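Endo-1,4-beta-xylanase (Pseudoalteromonas haloplanktis, PDB 1XWQ) hydrolyses internal beta-1,4-linkages of xylan as a family 8 glycoside hydrolase, and may also act on related beta-glucans. Local coordinates at residues Ile75-Gln80 and Gly140-Gly145; Glu146-Phe151 and Tyr203-Phe208; Pro252-Arg257 and Glu279-Arg284. The protein carries 1 engineered substitution. All blocks are in the same frame, centred on the assembly; numbering follows the deposited sequence.

In the fold
All three contacts lie within the catalytic-family region of the chain, an (alpha/alpha)6 barrel. They follow one another in series; none encloses or crosses another. Interaction 1 closes the first loop. It brings the start of helix 77-89 to the start of helix 143-160. Interaction 2 begins at the next residue, further along helix 143-160, and joins that helix to 203-208, where helix 206-215 begins. Interaction 3 closes a shorter, mostly irregular loop between 252-257 and the approach to helix 283-296. Interactions 1 and 3 meet through the D144-R284 salt bridge and touch the same xylose. Interaction 2 touches both, with Y203 against D144 and R284.

Interaction 1 of 3, residues Ile75-Gln80 and Gly140-Gly145; sequences IRTQGQ and GPAPDG. Engineered in segment 75-80: Q78 (natural residue Glu). With XYP (beta-D-xylopyranose), chain B.
The engineered Q78 (glutamate in the natural sequence) meets D144 beside the sugar-binding cleft of an (alpha/alpha)6 barrel, the fold of family 8 glycoside hydrolases. Helices 77-89 and 143-160 both start here. Q78 CA and G145 CA lie 4.4 Å apart. G145 has no side chain, and its CA rests close to T77 O.

Q78 CG lies anti to the backbone N (chi1 164°), and the rest of the chain is extended. This carries the amide out to a bound xylose. The sugar O3 donates to Q78 OE1 at 2.6 Å. The other end of the amide, NE2, donates to O4 of the same xylose at 2.8 Å. That bond is almost straight, 178° at the hydrogen. Y380 is a second hydrogen-bond partner of OE1. The two sugar bonds, one at each end of the amide, fix the rotation of the Q78 side-chain amide.

D144 CG sits between its own backbone N and carbonyl carbon. This places OD2 3.5 Å from Q78 NE2. The two groups cross obliquely, the carboxylate turned 84° from the amide plane. The main partner of OD2 is R284, in a salt bridge.

R76 holds the N-cap position of helix 77-89. Its guanidinium meets the xylose at an edge. There R76 NH1 donates to the sugar O3 at 3.0 Å. A salt bridge from D74 holds R76 NE.

Water joins the segments at two points. One water donates to Q78 O and, weakly, to D144 O. The other lies 2.7 Å from T77 OG1, and A142 N donates to that same water at 2.9 Å.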
loop_
_atom_site.group_PDB
_atom_site.type_symbol
_atom_site.label_atom_id
_atom_site.label_comp_id
_atom_site.label_asym_id
_atom_site.label_seq_id
_atom_site.Cartn_x
_atom_site.Cartn_y
_atom_site.Cartn_z
ATOM N N ILE A 75 3.155 -10.466 -12.612
ATOM C CA ILE A 75 4.086 -9.574 -11.930
ATOM C C ILE A 75 3.459 -8.183 -11.936
ATOM O O ILE A 75 3.048 -7.696 -12.991
ATOM C CB ILE A 75 5.462 -9.582 -12.647
ATOM C CG1 ILE A 75 5.987 -11.025 -12.799
ATOM C CG2 ILE A 75 6.470 -8.693 -11.905
ATOM C CD1 ILE A 75 7.159 -11.164 -13.769
ATOM N N ARG A 76 3.367 -7.564 -10.760
ATOM C CA ARG A 76 2.580 -6.336 -10.597
ATOM C C ARG A 76 3.414 -5.180 -10.063
ATOM O O ARG A 76 4.309 -5.389 -9.242
ATOM C CB ARG A 76 1.381 -6.601 -9.679
ATOM C CG ARG A 76 0.446 -7.655 -10.238
ATOM C CD ARG A 76 -0.808 -7.937 -9.423
ATOM N NE ARG A 76 -1.595 -8.953 -10.124
ATOM C CZ ARG A 76 -2.911 -9.091 -10.055
ATOM N NH1 ARG A 76 -3.641 -8.287 -9.290
ATOM N NH2 ARG A 76 -3.503 -10.049 -10.756
ATOM N N THR A 77 3.113 -3.963 -10.515
ATOM C CA THR A 77 3.823 -2.779 -10.026
ATOM C C THR A 77 3.554 -2.545 -8.546
ATOM O O THR A 77 4.416 -2.063 -7.820
ATOM C CB THR A 77 3.471 -1.513 -10.839
ATOM O OG1 THR A 77 2.046 -1.393 -10.980
ATOM C CG2 THR A 77 3.983 -1.636 -12.268
ATOM N N GLN A 78 2.345 -2.883 -8.119
ATOM C CA GLN A 78 1.957 -2.811 -6.727
ATOM C C GLN A 78 2.903 -3.623 -5.816
ATOM O O GLN A 78 3.508 -3.066 -4.893
ATOM C CB GLN A 78 0.503 -3.255 -6.611
ATOM C CG GLN A 78 0.053 -3.586 -5.242
ATOM C CD GLN A 78 -1.252 -4.325 -5.260
ATOM O OE1 GLN A 78 -1.271 -5.565 -5.304
ATOM N NE2 GLN A 78 -2.360 -3.576 -5.244
ATOM N N GLY A 79 3.051 -4.919 -6.096
ATOM C CA GLY A 79 3.960 -5.761 -5.332
ATOM C C GLY A 79 5.422 -5.360 -5.458
ATOM O O GLY A 79 6.171 -5.389 -4.473
ATOM N N GLN A 80 5.829 -4.965 -6.665
ATOM C CA GLN A 80 7.204 -4.526 -6.917
ATOM C C GLN A 80 7.569 -3.318 -6.058
ATOM O O GLN A 80 8.621 -3.288 -5.418
ATOM C CB GLN A 80 7.387 -4.179 -8.402
ATOM C CG GLN A 80 8.845 -4.139 -8.871
ATOM C CD GLN A 80 9.457 -5.526 -9.038
ATOM O OE1 GLN A 80 8.796 -6.539 -8.811
ATOM N NE2 GLN A 80 10.717 -5.572 -9.447
ATOM N N GLY A 140 -1.418 -0.485 -19.107
ATOM C CA GLY A 140 -2.069 0.478 -18.232
ATOM C C GLY A 140 -1.465 0.453 -16.835
ATOM O O GLY A 140 -0.999 -0.600 -16.374
ATOM N N PRO A 141 -1.455 1.601 -16.159
ATOM C CA PRO A 141 -0.877 1.687 -14.817
ATOM C C PRO A 141 -1.851 1.315 -13.700
ATOM O O PRO A 141 -3.075 1.362 -13.873
ATOM C CB PRO A 141 -0.476 3.163 -14.715
ATOM C CG PRO A 141 -1.523 3.895 -15.542
ATOM C CD PRO A 141 -1.961 2.912 -16.618
ATOM N N ALA A 142 -1.285 0.915 -12.565
ATOM C CA ALA A 142 -1.989 0.894 -11.290
ATOM C C ALA A 142 -1.279 1.940 -10.419
ATOM O O ALA A 142 -0.242 1.656 -9.812
ATOM C CB ALA A 142 -1.924 -0.488 -10.657
ATOM N N PRO A 143 -1.814 3.161 -10.412
ATOM C CA PRO A 143 -1.113 4.335 -9.852
ATOM C C PRO A 143 -0.589 4.249 -8.411
ATOM O O PRO A 143 0.335 5.014 -8.112
ATOM C CB PRO A 143 -2.143 5.451 -10.005
ATOM C CG PRO A 143 -2.915 5.021 -11.214
ATOM C CD PRO A 143 -3.113 3.541 -11.010
ATOM N N ASP A 144 -1.119 3.362 -7.562
ATOM C CA ASP A 144 -0.516 3.132 -6.238
ATOM C C ASP A 144 0.897 2.524 -6.352
ATOM O O ASP A 144 1.726 2.666 -5.440
ATOM C CB ASP A 144 -1.427 2.290 -5.314
ATOM C CG ASP A 144 -1.728 0.894 -5.860
ATOM O OD1 ASP A 144 -1.892 0.710 -7.080
ATOM O OD2 ASP A 144 -1.835 -0.107 -5.126
ATOM N N GLY A 145 1.166 1.867 -7.478
ATOM C CA GLY A 145 2.505 1.383 -7.790
ATOM C C GLY A 145 3.494 2.533 -7.942
ATOM O O GLY A 145 4.506 2.595 -7.249
HETATM C C1 XYP B . -5.523 -8.840 -5.113
HETATM C C2 XYP B . -4.403 -8.410 -6.022
HETATM C C3 XYP B . -4.015 -6.950 -5.811
HETATM C C4 XYP B . -5.239 -6.034 -5.745
HETATM C C5 XYP B . -6.260 -6.641 -4.787
HETATM O O2 XYP B . -3.278 -9.226 -5.795
HETATM O O3 XYP B . -3.154 -6.579 -6.865
HETATM O O4 XYP B . -4.890 -4.737 -5.301
HETATM O O5 XYP B . -6.567 -7.969 -5.192
HETATM O O HOH W 1 1.618 0.986 -12.276
HETATM O O HOH W 2 2.019 -0.222 -4.452
#

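Interaction 2 of 3, residues Glu146-Phe151 and Tyr203-Phe208; sequences EEYFAF and YHIPAF
F208 meets F151 and Y148 in the tightly packed half of this contact. The F151 ring lies over one face of F208 in a face-to-face stack. Their centroids are 3.9 Å apart and the planes differ by 9°. F151 CG is anti to the backbone N (chi1 178°), which lays the ring there and leaves CB over the same F208 ring as a CH-pi contact. I205 CG2 covers the opposite face of F208. The edge of F208 points into the face of Y148, an edge-to-face pair with centroids 5.0 Å apart. An alanine in place of F151 would remove the stacked ring, keep only CB over F208, and would probably leave the F208 ring less firmly held.

The other half is looser, though still buried. I205 CD1 touches Y148 CE2 at 3.8 Å. E147 stretches out beyond CG, and its OE1 comes 2.7 Å from Y203 O, while OE2 is hydrogen-bonded to Y209. The Y203 ring leads away from this helix and lies about 6 Å from a bound xylose (nearest atoms). Y148, F151 and F208 form an aromatic cluster in the core of the barrel, joining helix 143-160 to the start of helix 206-215.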
loop_
_atom_site.group_PDB
_atom_site.type_symbol
_atom_site.label_atom_id
_atom_site.label_comp_id
_atom_site.label_asym_id
_atom_site.label_seq_id
_atom_site.Cartn_x
_atom_site.Cartn_y
_atom_site.Cartn_z
ATOM N N GLU A 146 3.188 3.452 -8.854
ATOM C CA GLU A 146 4.023 4.635 -9.059
ATOM C C GLU A 146 4.205 5.438 -7.764
ATOM O O GLU A 146 5.314 5.894 -7.465
ATOM C CB GLU A 146 3.439 5.512 -10.179
ATOM C CG GLU A 146 3.745 4.995 -11.584
ATOM C CD GLU A 146 2.694 4.028 -12.129
ATOM O OE1 GLU A 146 1.965 3.400 -11.334
ATOM O OE2 GLU A 146 2.592 3.893 -13.362
ATOM N N GLU A 147 3.126 5.596 -6.994
ATOM C CA GLU A 147 3.197 6.279 -5.695
ATOM C C GLU A 147 4.257 5.666 -4.781
ATOM O O GLU A 147 5.099 6.370 -4.229
ATOM C CB GLU A 147 1.840 6.260 -4.992
ATOM C CG GLU A 147 0.829 7.214 -5.598
ATOM C CD GLU A 147 -0.477 7.247 -4.825
ATOM O OE1 GLU A 147 -0.985 6.160 -4.440
ATOM O OE2 GLU A 147 -0.986 8.361 -4.609
ATOM N N TYR A 148 4.208 4.348 -4.620
ATOM C CA TYR A 148 5.178 3.658 -3.777
ATOM C C TYR A 148 6.587 3.641 -4.385
ATOM O O TYR A 148 7.571 3.641 -3.641
ATOM C CB TYR A 148 4.707 2.234 -3.455
ATOM C CG TYR A 148 3.896 2.107 -2.184
ATOM C CD1 TYR A 148 4.529 1.888 -0.959
ATOM C CD2 TYR A 148 2.500 2.197 -2.201
ATOM C CE1 TYR A 148 3.808 1.750 0.209
ATOM C CE2 TYR A 148 1.760 2.073 -1.023
ATOM C CZ TYR A 148 2.429 1.849 0.180
ATOM O OH TYR A 148 1.740 1.710 1.363
ATOM N N PHE A 149 6.693 3.624 -5.718
ATOM C CA PHE A 149 8.015 3.698 -6.363
ATOM C C PHE A 149 8.688 5.010 -5.977
ATOM O O PHE A 149 9.854 5.021 -5.578
ATOM C CB PHE A 149 7.927 3.643 -7.892
ATOM C CG PHE A 149 7.753 2.250 -8.477
ATOM C CD1 PHE A 149 8.490 1.161 -8.011
ATOM C CD2 PHE A 149 6.864 2.049 -9.529
ATOM C CE1 PHE A 149 8.331 -0.112 -8.578
ATOM C CE2 PHE A 149 6.697 0.777 -10.107
ATOM C CZ PHE A 149 7.428 -0.302 -9.624
ATOM N N ALA A 150 7.941 6.110 -6.099
ATOM C CA ALA A 150 8.463 7.441 -5.803
ATOM C C ALA A 150 8.871 7.530 -4.339
ATOM O O ALA A 150 9.951 8.040 -4.018
ATOM C CB ALA A 150 7.416 8.511 -6.128
ATOM N N PHE A 151 7.995 7.031 -3.464
ATOM C CA PHE A 151 8.261 7.008 -2.029
ATOM C C PHE A 151 9.532 6.211 -1.712
ATOM O O PHE A 151 10.409 6.683 -0.984
ATOM C CB PHE A 151 7.053 6.451 -1.252
ATOM C CG PHE A 151 7.285 6.354 0.233
ATOM C CD1 PHE A 151 7.257 7.496 1.039
ATOM C CD2 PHE A 151 7.558 5.125 0.823
ATOM C CE1 PHE A 151 7.483 7.408 2.407
ATOM C CE2 PHE A 151 7.779 5.024 2.195
ATOM C CZ PHE A 151 7.741 6.164 2.986
ATOM N N TYR A 203 -5.587 3.983 -2.711
ATOM C CA TYR A 203 -4.426 4.667 -3.288
ATOM C C TYR A 203 -4.039 5.917 -2.488
ATOM O O TYR A 203 -2.962 6.479 -2.682
ATOM C CB TYR A 203 -4.696 5.073 -4.740
ATOM C CG TYR A 203 -4.955 3.940 -5.722
ATOM C CD1 TYR A 203 -5.014 2.599 -5.311
ATOM C CD2 TYR A 203 -5.138 4.220 -7.071
ATOM C CE1 TYR A 203 -5.254 1.567 -6.233
ATOM C CE2 TYR A 203 -5.371 3.205 -8.000
ATOM C CZ TYR A 203 -5.433 1.888 -7.574
ATOM O OH TYR A 203 -5.674 0.902 -8.507
ATOM N N HIS A 204 -4.919 6.349 -1.597
ATOM C CA HIS A 204 -4.697 7.584 -0.850
ATOM C C HIS A 204 -3.825 7.378 0.385
ATOM O O HIS A 204 -4.234 6.720 1.339
ATOM C CB HIS A 204 -6.040 8.208 -0.485
ATOM C CG HIS A 204 -6.731 8.837 -1.650
ATOM N ND1 HIS A 204 -6.758 10.201 -1.842
ATOM C CD2 HIS A 204 -7.392 8.293 -2.701
ATOM C CE1 HIS A 204 -7.418 10.473 -2.953
ATOM N NE2 HIS A 204 -7.809 9.333 -3.496
ATOM N N ILE A 205 -2.611 7.928 0.343
ATOM C CA ILE A 205 -1.698 7.914 1.491
ATOM C C ILE A 205 -1.194 9.338 1.691
ATOM O O ILE A 205 -0.119 9.698 1.200
ATOM C CB ILE A 205 -0.504 6.927 1.279
ATOM C CG1 ILE A 205 -0.986 5.562 0.770
ATOM C CG2 ILE A 205 0.292 6.758 2.579
ATOM C CD1 ILE A 205 -0.426 5.181 -0.580
ATOM N N PRO A 206 -1.982 10.158 2.382
ATOM C CA PRO A 206 -1.697 11.595 2.481
ATOM C C PRO A 206 -0.287 11.915 2.970
ATOM O O PRO A 206 0.310 12.858 2.448
ATOM C CB PRO A 206 -2.755 12.088 3.461
ATOM C CG PRO A 206 -3.903 11.144 3.228
ATOM C CD PRO A 206 -3.225 9.797 3.093
ATOM N N ALA A 207 0.234 11.139 3.925
ATOM C CA ALA A 207 1.571 11.381 4.468
ATOM C C ALA A 207 2.669 11.287 3.402
ATOM O O ALA A 207 3.657 12.023 3.463
ATOM C CB ALA A 207 1.863 10.433 5.627
ATOM N N PHE A 208 2.493 10.390 2.427
ATOM C CA PHE A 208 3.443 10.279 1.316
ATOM C C PHE A 208 3.558 11.602 0.555
ATOM O O PHE A 208 4.644 11.976 0.112
ATOM C CB PHE A 208 3.026 9.180 0.328
ATOM C CG PHE A 208 3.366 7.774 0.770
ATOM C CD1 PHE A 208 3.810 7.502 2.067
ATOM C CD2 PHE A 208 3.219 6.712 -0.124
ATOM C CE1 PHE A 208 4.107 6.192 2.464
ATOM C CE2 PHE A 208 3.507 5.397 0.263
ATOM C CZ PHE A 208 3.947 5.138 1.562
#

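Interaction 3 of 3, residues Pro252-Arg257 and Glu279-Arg284; sequences PTFLSR and EFDAWR. With XYP (beta-D-xylopyranose), chain B; XYP (beta-D-xylopyranose), chain C.
F254 packs against the carboxylates of E279 and D281, and the contact between the segments is by van der Waals touch. F254 CB lies 3.4 Å from E279 OE2. The F254 ring and the E279 carboxylate are turned 30° from each other. D281 comes to the ring edge instead, with OD2 3.6 Å from F254 CE1 and its carboxylate nearly perpendicular to the ring. L255 CG covers one face of the same ring. A282 CB touches P252 O at 3.6 Å. That carbonyl oxygen is buried and has no partner in the model.

Hydrogen bonds form within each segment. In 252-257, T253 OG1 donates to L255 O. In 279-284 the E279 carboxylate accepts. E279 CG sits between the backbone N and the carbonyl carbon (chi1 44°), and the chain bends again at chi2. The carboxylate therefore folds back over the following backbone. D281 N donates to E279 OE1 from above the carboxylate plane. A282 N reaches E279 OE2 at 2.8 Å on its syn side, somewhat out of plane. Both carboxylate oxygens are thus gripped.

The sugar contacts come from F280, D281 and R284. O4 of one xylose donates to D281 OD1 at 2.8 Å. R284 NH1 adds a weak bond to the same O4. F280 CB touches C5 of that sugar. The F280 ring carries the next xylose on one face, toward its rim, with CZ 3.7 Å from the sugar C2. An aromatic platform beside polar groups that hold sugar hydroxyls is characteristic of the substrate-binding cleft of glycoside hydrolases.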
loop_
_atom_site.group_PDB
_atom_site.type_symbol
_atom_site.label_atom_id
_atom_site.label_comp_id
_atom_site.label_asym_id
_atom_site.label_seq_id
_atom_site.Cartn_x
_atom_site.Cartn_y
_atom_site.Cartn_z
ATOM N N PRO A 252 -14.921 1.336 4.172
ATOM C CA PRO A 252 -14.613 2.078 2.946
ATOM C C PRO A 252 -14.743 1.129 1.759
ATOM O O PRO A 252 -14.792 -0.093 1.962
ATOM C CB PRO A 252 -13.158 2.507 3.155
ATOM C CG PRO A 252 -12.581 1.423 4.039
ATOM C CD PRO A 252 -13.710 1.049 4.967
ATOM N N THR A 253 -14.818 1.672 0.549
ATOM C CA THR A 253 -15.092 0.853 -0.624
ATOM C C THR A 253 -13.962 0.863 -1.658
ATOM O O THR A 253 -13.042 1.675 -1.591
ATOM C CB THR A 253 -16.427 1.262 -1.294
ATOM O OG1 THR A 253 -16.293 2.564 -1.871
ATOM C CG2 THR A 253 -17.553 1.443 -0.255
ATOM N N PHE A 254 -14.072 -0.063 -2.606
ATOM C CA PHE A 254 -13.159 -0.239 -3.723
ATOM C C PHE A 254 -12.981 1.059 -4.515
ATOM O O PHE A 254 -11.856 1.529 -4.700
ATOM C CB PHE A 254 -13.718 -1.376 -4.612
ATOM C CG PHE A 254 -13.028 -1.546 -5.946
ATOM C CD1 PHE A 254 -11.661 -1.288 -6.104
ATOM C CD2 PHE A 254 -13.756 -2.001 -7.049
ATOM C CE1 PHE A 254 -11.031 -1.461 -7.356
ATOM C CE2 PHE A 254 -13.146 -2.180 -8.296
ATOM C CZ PHE A 254 -11.781 -1.905 -8.453
ATOM N N LEU A 255 -14.091 1.646 -4.957
ATOM C CA LEU A 255 -14.047 2.808 -5.843
ATOM C C LEU A 255 -14.845 3.981 -5.296
ATOM O O LEU A 255 -15.842 3.802 -4.580
ATOM C CB LEU A 255 -14.518 2.445 -7.263
ATOM C CG LEU A 255 -13.585 1.566 -8.111
ATOM C CD1 LEU A 255 -14.203 1.225 -9.468
ATOM C CD2 LEU A 255 -12.211 2.212 -8.309
ATOM N N SER A 256 -14.383 5.184 -5.615
ATOM C CA SER A 256 -15.022 6.387 -5.116
ATOM C C SER A 256 -15.020 7.494 -6.155
ATOM O O SER A 256 -14.100 7.595 -6.974
ATOM C CB SER A 256 -14.325 6.871 -3.841
ATOM O OG SER A 256 -14.906 8.073 -3.369
ATOM N N ARG A 257 -16.062 8.320 -6.111
ATOM C CA ARG A 257 -16.081 9.579 -6.848
ATOM C C ARG A 257 -15.155 10.574 -6.137
ATOM O O ARG A 257 -14.773 10.361 -4.981
ATOM C CB ARG A 257 -17.523 10.115 -6.959
ATOM C CG ARG A 257 -18.458 9.268 -7.852
ATOM C CD ARG A 257 -17.836 8.867 -9.196
ATOM N NE ARG A 257 -18.710 8.064 -10.055
ATOM C CZ ARG A 257 -18.347 7.594 -11.249
ATOM N NH1 ARG A 257 -17.126 7.839 -11.722
ATOM N NH2 ARG A 257 -19.195 6.868 -11.969
ATOM N N GLU A 279 -13.609 -4.734 -0.454
ATOM C CA GLU A 279 -12.935 -5.930 -0.939
ATOM C C GLU A 279 -11.425 -5.763 -0.759
ATOM O O GLU A 279 -10.981 -5.004 0.100
ATOM C CB GLU A 279 -13.312 -6.216 -2.408
ATOM C CG GLU A 279 -13.326 -4.997 -3.331
ATOM C CD GLU A 279 -12.020 -4.217 -3.305
ATOM O OE1 GLU A 279 -11.125 -4.506 -4.130
ATOM O OE2 GLU A 279 -11.882 -3.320 -2.441
ATOM N N PHE A 280 -10.654 -6.443 -1.599
ATOM C CA PHE A 280 -9.201 -6.539 -1.446
ATOM C C PHE A 280 -8.449 -5.204 -1.430
ATOM O O PHE A 280 -7.595 -4.999 -0.575
ATOM C CB PHE A 280 -8.641 -7.527 -2.485
ATOM C CG PHE A 280 -9.435 -8.805 -2.565
ATOM C CD1 PHE A 280 -10.417 -8.973 -3.541
ATOM C CD2 PHE A 280 -9.241 -9.817 -1.625
ATOM C CE1 PHE A 280 -11.178 -10.143 -3.595
ATOM C CE2 PHE A 280 -9.999 -10.995 -1.669
ATOM C CZ PHE A 280 -10.967 -11.154 -2.654
ATOM N N ASP A 281 -8.764 -4.305 -2.364
ATOM C CA ASP A 281 -8.206 -2.948 -2.336
ATOM C C ASP A 281 -8.601 -2.244 -1.033
ATOM O O ASP A 281 -7.748 -1.700 -0.328
ATOM C CB ASP A 281 -8.732 -2.119 -3.512
ATOM C CG ASP A 281 -7.970 -2.356 -4.804
ATOM O OD1 ASP A 281 -7.421 -3.466 -5.018
ATOM O OD2 ASP A 281 -7.887 -1.469 -5.678
ATOM N N ALA A 282 -9.898 -2.266 -0.720
ATOM C CA ALA A 282 -10.436 -1.538 0.435
ATOM C C ALA A 282 -9.811 -1.916 1.781
ATOM O O ALA A 282 -9.779 -1.083 2.691
ATOM C CB ALA A 282 -11.950 -1.655 0.500
ATOM N N TRP A 283 -9.310 -3.151 1.906
ATOM C CA TRP A 283 -8.619 -3.580 3.131
ATOM C C TRP A 283 -7.577 -2.556 3.549
ATOM O O TRP A 283 -7.384 -2.305 4.744
ATOM C CB TRP A 283 -7.845 -4.880 2.919
ATOM C CG TRP A 283 -8.623 -6.117 2.669
ATOM C CD1 TRP A 283 -9.986 -6.276 2.677
ATOM C CD2 TRP A 283 -8.070 -7.397 2.374
ATOM N NE1 TRP A 283 -10.306 -7.581 2.388
ATOM C CE2 TRP A 283 -9.146 -8.292 2.199
ATOM C CE3 TRP A 283 -6.758 -7.882 2.227
ATOM C CZ2 TRP A 283 -8.956 -9.635 1.882
ATOM C CZ3 TRP A 283 -6.570 -9.216 1.909
ATOM C CH2 TRP A 283 -7.663 -10.078 1.740
ATOM N N ARG A 284 -6.899 -1.986 2.547
ATOM C CA ARG A 284 -5.759 -1.097 2.763
ATOM C C ARG A 284 -6.129 0.287 3.279
ATOM O O ARG A 284 -5.270 0.988 3.826
ATOM C CB ARG A 284 -4.952 -0.936 1.470
ATOM C CG ARG A 284 -4.401 -2.230 0.925
ATOM C CD ARG A 284 -3.184 -2.065 0.044
ATOM N NE ARG A 284 -3.382 -1.185 -1.115
ATOM C CZ ARG A 284 -3.896 -1.576 -2.278
ATOM N NH1 ARG A 284 -4.320 -2.818 -2.441
ATOM N NH2 ARG A 284 -3.994 -0.716 -3.276
HETATM C C1 XYP B . -5.523 -8.840 -5.113
HETATM C C2 XYP B . -4.403 -8.410 -6.022
HETATM C C3 XYP B . -4.015 -6.950 -5.811
HETATM C C4 XYP B . -5.239 -6.034 -5.745
HETATM C C5 XYP B . -6.260 -6.641 -4.787
HETATM O O2 XYP B . -3.278 -9.226 -5.795
HETATM O O3 XYP B . -3.154 -6.579 -6.865
HETATM O O4 XYP B . -4.890 -4.737 -5.301
HETATM O O5 XYP B . -6.567 -7.969 -5.192
HETATM C C1 XYP C . -7.420 -13.339 -3.312
HETATM C C2 XYP C . -8.258 -12.815 -4.456
HETATM C C3 XYP C . -7.438 -11.935 -5.398
HETATM C C4 XYP C . -6.701 -10.859 -4.611
HETATM C C5 XYP C . -5.903 -11.521 -3.483
HETATM O O2 XYP C . -8.797 -13.882 -5.204
HETATM O O3 XYP C . -8.286 -11.344 -6.362
HETATM O O4 XYP C . -5.854 -10.186 -5.515
HETATM O O5 XYP C . -6.748 -12.333 -2.676
#